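Local coordinates for prolyl 4-hydroxylase (Paramecium bursaria Chlorella virus 1, PDB 5C5T), which probably hydroxylates proline residues of collagen-like substrates as a 2-oxoglutarate-dependent, metal-dependent dioxygenase, at residues Gln152-Ala163 and Pro183-Ala194. Residues are numbered along the deposited sequence; the frame is centred on the assembly and turned at random.
Sequences QRLATLMVYLKA and PKKGTSIFFWVA. With AKG (2-oxoglutaric acid), chain C.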
# COMPACT_ATOMS: atom_id res chain seq x y z
N GLN A 152 10.85 10.47 5.72
CA GLN A 152 9.39 10.42 5.69
C GLN A 152 8.89 9.56 4.53
O GLN A 152 9.41 9.68 3.42
CB GLN A 152 8.86 11.83 5.51
CG GLN A 152 7.35 11.97 5.38
CD GLN A 152 6.60 11.81 6.74
OE1 GLN A 152 6.66 10.77 7.36
NE2 GLN A 152 5.95 12.86 7.18
N ARG A 153 7.88 8.73 4.78
CA ARG A 153 7.18 8.04 3.69
C ARG A 153 6.46 9.07 2.79
O ARG A 153 5.69 9.90 3.26
CB ARG A 153 6.18 7.04 4.22
CG ARG A 153 6.80 5.76 4.78
CD ARG A 153 5.78 4.79 5.24
NE ARG A 153 6.37 3.60 5.81
CZ ARG A 153 5.75 2.81 6.68
NH1 ARG A 153 4.53 3.13 7.09
NH2 ARG A 153 6.37 1.71 7.15
N LEU A 154 6.79 9.05 1.50
CA LEU A 154 6.17 9.99 0.55
C LEU A 154 4.96 9.43 -0.19
O LEU A 154 4.09 10.20 -0.59
CB LEU A 154 7.20 10.46 -0.44
CG LEU A 154 8.44 11.11 0.14
CD1 LEU A 154 9.39 11.44 -0.96
CD2 LEU A 154 8.13 12.37 0.87
N ALA A 155 4.93 8.13 -0.37
CA ALA A 155 3.88 7.50 -1.15
C ALA A 155 3.80 6.02 -0.83
O ALA A 155 4.74 5.41 -0.25
CB ALA A 155 4.12 7.75 -2.66
N THR A 156 2.68 5.44 -1.22
CA THR A 156 2.38 4.03 -1.05
C THR A 156 1.91 3.39 -2.34
O THR A 156 1.03 3.93 -2.98
CB THR A 156 1.26 3.81 0.00
OG1 THR A 156 1.56 4.48 1.26
CG2 THR A 156 0.96 2.33 0.26
N LEU A 157 2.45 2.21 -2.68
CA LEU A 157 1.91 1.37 -3.74
C LEU A 157 1.50 0.06 -3.06
O LEU A 157 2.31 -0.67 -2.53
CB LEU A 157 2.89 1.20 -4.89
CG LEU A 157 2.21 0.56 -6.11
CD1 LEU A 157 2.67 1.08 -7.47
CD2 LEU A 157 2.36 -0.94 -6.00
N MET A 158 0.20 -0.19 -3.06
CA MET A 158 -0.36 -1.36 -2.38
C MET A 158 -1.01 -2.27 -3.45
O MET A 158 -1.80 -1.81 -4.31
CB MET A 158 -1.39 -0.98 -1.32
CG MET A 158 -2.01 -2.17 -0.60
SD MET A 158 -3.38 -1.76 0.51
CE MET A 158 -4.49 -0.94 -0.61
N VAL A 159 -0.66 -3.56 -3.40
CA VAL A 159 -1.24 -4.54 -4.32
C VAL A 159 -2.15 -5.48 -3.58
O VAL A 159 -1.76 -6.02 -2.55
CB VAL A 159 -0.16 -5.38 -5.04
CG1 VAL A 159 -0.80 -6.18 -6.17
CG2 VAL A 159 0.93 -4.55 -5.54
N TYR A 160 -3.38 -5.68 -4.08
CA TYR A 160 -4.27 -6.74 -3.52
C TYR A 160 -3.83 -8.09 -4.06
O TYR A 160 -3.88 -8.31 -5.28
CB TYR A 160 -5.75 -6.49 -3.87
CG TYR A 160 -6.30 -5.15 -3.39
CD1 TYR A 160 -6.48 -4.90 -2.08
CD2 TYR A 160 -6.63 -4.15 -4.30
CE1 TYR A 160 -6.98 -3.66 -1.63
CE2 TYR A 160 -7.10 -2.91 -3.88
CZ TYR A 160 -7.28 -2.69 -2.53
OH TYR A 160 -7.79 -1.46 -2.11
N LEU A 161 -3.36 -8.97 -3.18
CA LEU A 161 -2.97 -10.31 -3.60
C LEU A 161 -4.14 -11.28 -3.53
O LEU A 161 -4.19 -12.21 -4.33
CB LEU A 161 -1.82 -10.84 -2.74
CG LEU A 161 -0.59 -9.94 -2.66
CD1 LEU A 161 0.54 -10.70 -1.94
CD2 LEU A 161 -0.08 -9.45 -3.97
N LYS A 162 -5.03 -11.07 -2.57
CA LYS A 162 -6.22 -11.89 -2.41
C LYS A 162 -7.36 -11.03 -1.86
O LYS A 162 -7.19 -10.26 -0.89
CB LYS A 162 -5.95 -13.07 -1.48
CG LYS A 162 -7.16 -14.04 -1.37
CD LYS A 162 -6.77 -15.37 -0.71
CE LYS A 162 -7.93 -16.38 -0.83
NZ LYS A 162 -7.51 -17.73 -0.38
N ALA A 163 -8.51 -11.11 -2.52
CA ALA A 163 -9.71 -10.36 -2.11
C ALA A 163 -10.69 -11.21 -1.29
O ALA A 163 -10.72 -12.44 -1.45
CB ALA A 163 -10.40 -9.83 -3.34
N PRO A 183 -11.21 -4.58 -3.03
CA PRO A 183 -10.07 -5.42 -3.40
C PRO A 183 -10.36 -6.25 -4.60
O PRO A 183 -11.48 -6.77 -4.70
CB PRO A 183 -9.86 -6.30 -2.19
CG PRO A 183 -10.29 -5.46 -1.07
CD PRO A 183 -11.52 -4.74 -1.60
N LYS A 184 -9.36 -6.35 -5.47
CA LYS A 184 -9.41 -7.25 -6.65
C LYS A 184 -8.01 -7.83 -6.84
O LYS A 184 -7.06 -7.05 -6.89
CB LYS A 184 -9.84 -6.50 -7.91
CG LYS A 184 -9.97 -7.36 -9.18
CD LYS A 184 -10.38 -6.50 -10.39
CE LYS A 184 -10.73 -7.39 -11.59
NZ LYS A 184 -10.87 -6.61 -12.88
N LYS A 185 -7.88 -9.16 -7.00
CA LYS A 185 -6.60 -9.81 -7.19
C LYS A 185 -5.84 -9.18 -8.33
O LYS A 185 -6.34 -9.06 -9.47
CB LYS A 185 -6.80 -11.31 -7.43
CG LYS A 185 -5.54 -12.12 -7.39
CD LYS A 185 -5.86 -13.59 -7.68
CE LYS A 185 -4.82 -14.53 -7.18
NZ LYS A 185 -5.13 -14.82 -5.75
N GLY A 186 -4.63 -8.73 -8.01
CA GLY A 186 -3.74 -8.17 -8.97
C GLY A 186 -3.77 -6.67 -9.15
O GLY A 186 -2.90 -6.16 -9.84
N THR A 187 -4.80 -6.03 -8.63
CA THR A 187 -4.98 -4.58 -8.73
C THR A 187 -4.10 -3.87 -7.74
O THR A 187 -3.97 -4.31 -6.62
CB THR A 187 -6.44 -4.20 -8.47
OG1 THR A 187 -7.31 -4.75 -9.50
CG2 THR A 187 -6.66 -2.71 -8.37
N SER A 188 -3.50 -2.77 -8.18
CA SER A 188 -2.75 -1.90 -7.27
C SER A 188 -3.49 -0.59 -7.04
O SER A 188 -4.23 -0.09 -7.92
CB SER A 188 -1.31 -1.60 -7.78
OG SER A 188 -1.34 -0.90 -9.01
N ILE A 189 -3.25 -0.00 -5.86
CA ILE A 189 -3.65 1.36 -5.55
C ILE A 189 -2.39 2.08 -5.16
O ILE A 189 -1.69 1.68 -4.24
CB ILE A 189 -4.68 1.49 -4.42
CG1 ILE A 189 -5.98 0.74 -4.70
CG2 ILE A 189 -5.01 2.93 -4.20
CD1 ILE A 189 -6.78 1.26 -5.89
N PHE A 190 -2.08 3.14 -5.90
CA PHE A 190 -1.02 4.10 -5.55
C PHE A 190 -1.62 5.35 -4.87
O PHE A 190 -2.60 5.93 -5.36
CB PHE A 190 -0.24 4.52 -6.80
CG PHE A 190 0.79 5.58 -6.55
CD1 PHE A 190 2.05 5.23 -6.12
CD2 PHE A 190 0.47 6.91 -6.67
CE1 PHE A 190 3.01 6.21 -5.88
CE2 PHE A 190 1.42 7.90 -6.41
CZ PHE A 190 2.68 7.55 -6.01
N PHE A 191 -1.05 5.82 -3.75
CA PHE A 191 -1.48 7.10 -3.25
C PHE A 191 -0.36 7.89 -2.62
O PHE A 191 0.57 7.34 -2.03
CB PHE A 191 -2.67 6.96 -2.24
CG PHE A 191 -2.39 6.07 -1.04
CD1 PHE A 191 -2.65 4.70 -1.09
CD2 PHE A 191 -1.93 6.59 0.20
CE1 PHE A 191 -2.46 3.89 0.02
CE2 PHE A 191 -1.69 5.78 1.28
CZ PHE A 191 -2.00 4.43 1.20
N TRP A 192 -0.49 9.20 -2.72
CA TRP A 192 0.49 10.11 -2.12
C TRP A 192 0.28 10.22 -0.61
O TRP A 192 -0.84 10.26 -0.13
CB TRP A 192 0.40 11.51 -2.76
CG TRP A 192 0.93 11.51 -4.14
CD1 TRP A 192 0.20 11.41 -5.28
CD2 TRP A 192 2.31 11.59 -4.53
NE1 TRP A 192 1.05 11.43 -6.37
CE2 TRP A 192 2.34 11.56 -5.94
CE3 TRP A 192 3.52 11.73 -3.83
CZ2 TRP A 192 3.54 11.62 -6.67
CZ3 TRP A 192 4.71 11.80 -4.56
CH2 TRP A 192 4.71 11.75 -5.95
N VAL A 193 1.38 10.19 0.12
CA VAL A 193 1.38 10.27 1.59
C VAL A 193 1.90 11.63 2.10
O VAL A 193 1.35 12.22 3.02
CB VAL A 193 2.21 9.09 2.19
CG1 VAL A 193 2.32 9.22 3.76
CG2 VAL A 193 1.56 7.75 1.89
N ALA A 194 2.98 12.12 1.49
CA ALA A 194 3.58 13.38 1.90
C ALA A 194 4.22 14.11 0.72
O ALA A 194 4.52 13.53 -0.32
CB ALA A 194 4.63 13.15 3.05
C1 AKG C . -1.55 -0.14 5.46
O1 AKG C . -1.07 -1.31 5.59
O2 AKG C . -0.86 0.84 5.84
C2 AKG C . -2.97 0.04 4.99
O5 AKG C . -3.48 1.11 5.16
C3 AKG C . -3.71 -1.13 4.32
C4 AKG C . -5.07 -0.72 3.82
C5 AKG C . -5.95 -1.91 3.52
O3 AKG C . -5.75 -3.01 4.10
O4 AKG C . -6.87 -1.79 2.66
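One carbonyl oxygen, Leu154 O, takes two successive backbone N-H groups from the residues just after strand 188-192: Val193 N at 2.8 Å and Ala194 N at 3.0 Å. Both donors stand above the same face of the Leu154 carbonyl plane. Beyond this fork the strands run antiparallel, with 166° between the N-to-C directions of the two short segments. Thr156 pairs with Phe191 and Met158 with Ile189, each through two reciprocal N-H to O bonds. Thr156, Met158, Ile189 and Phe191 lie on the face of the sheet where 2-oxoglutarate is bound. Ala155, Leu157, Val159, Ser188, Phe190 and Trp192 point to the other.

The Phe191 ring lies flat against Thr156, whose CB sits 3.7 Å from the ring centroid in a CH-pi contact. A chi1 of 56° sets Phe191 CG between its own backbone N and carbonyl carbon, and the ring leans across to Thr156. Thr156 OG1 is hydrogen-bonded to the carboxylate of Asp140, a zinc ligand. Thr156 is thus second shell to the metal. Met158 lays its SD 3.9 Å from C4 of 2-oxoglutarate.

At the far end Pro183 CA sits almost centrally over one face of the Tyr160 ring, 3.6 Å from its centroid. Tyr160 OH bonds Thr172, which itself binds 2-oxoglutarate. Tyr160 O accepts Gly186 N, which belongs to the type II turn from Lys184 to Thr187. Lys185 NZ reaches Leu161 O at 3.1 Å and also forms a salt bridge with Asp51.

Strand 153-160 is flanked in its sheet by 188-192 and 217-225. These central strands belong to the major sheet of the double-stranded beta-helix (jelly-roll) core of 2-oxoglutarate oxygenases, with the cosubstrate over the Met158 face.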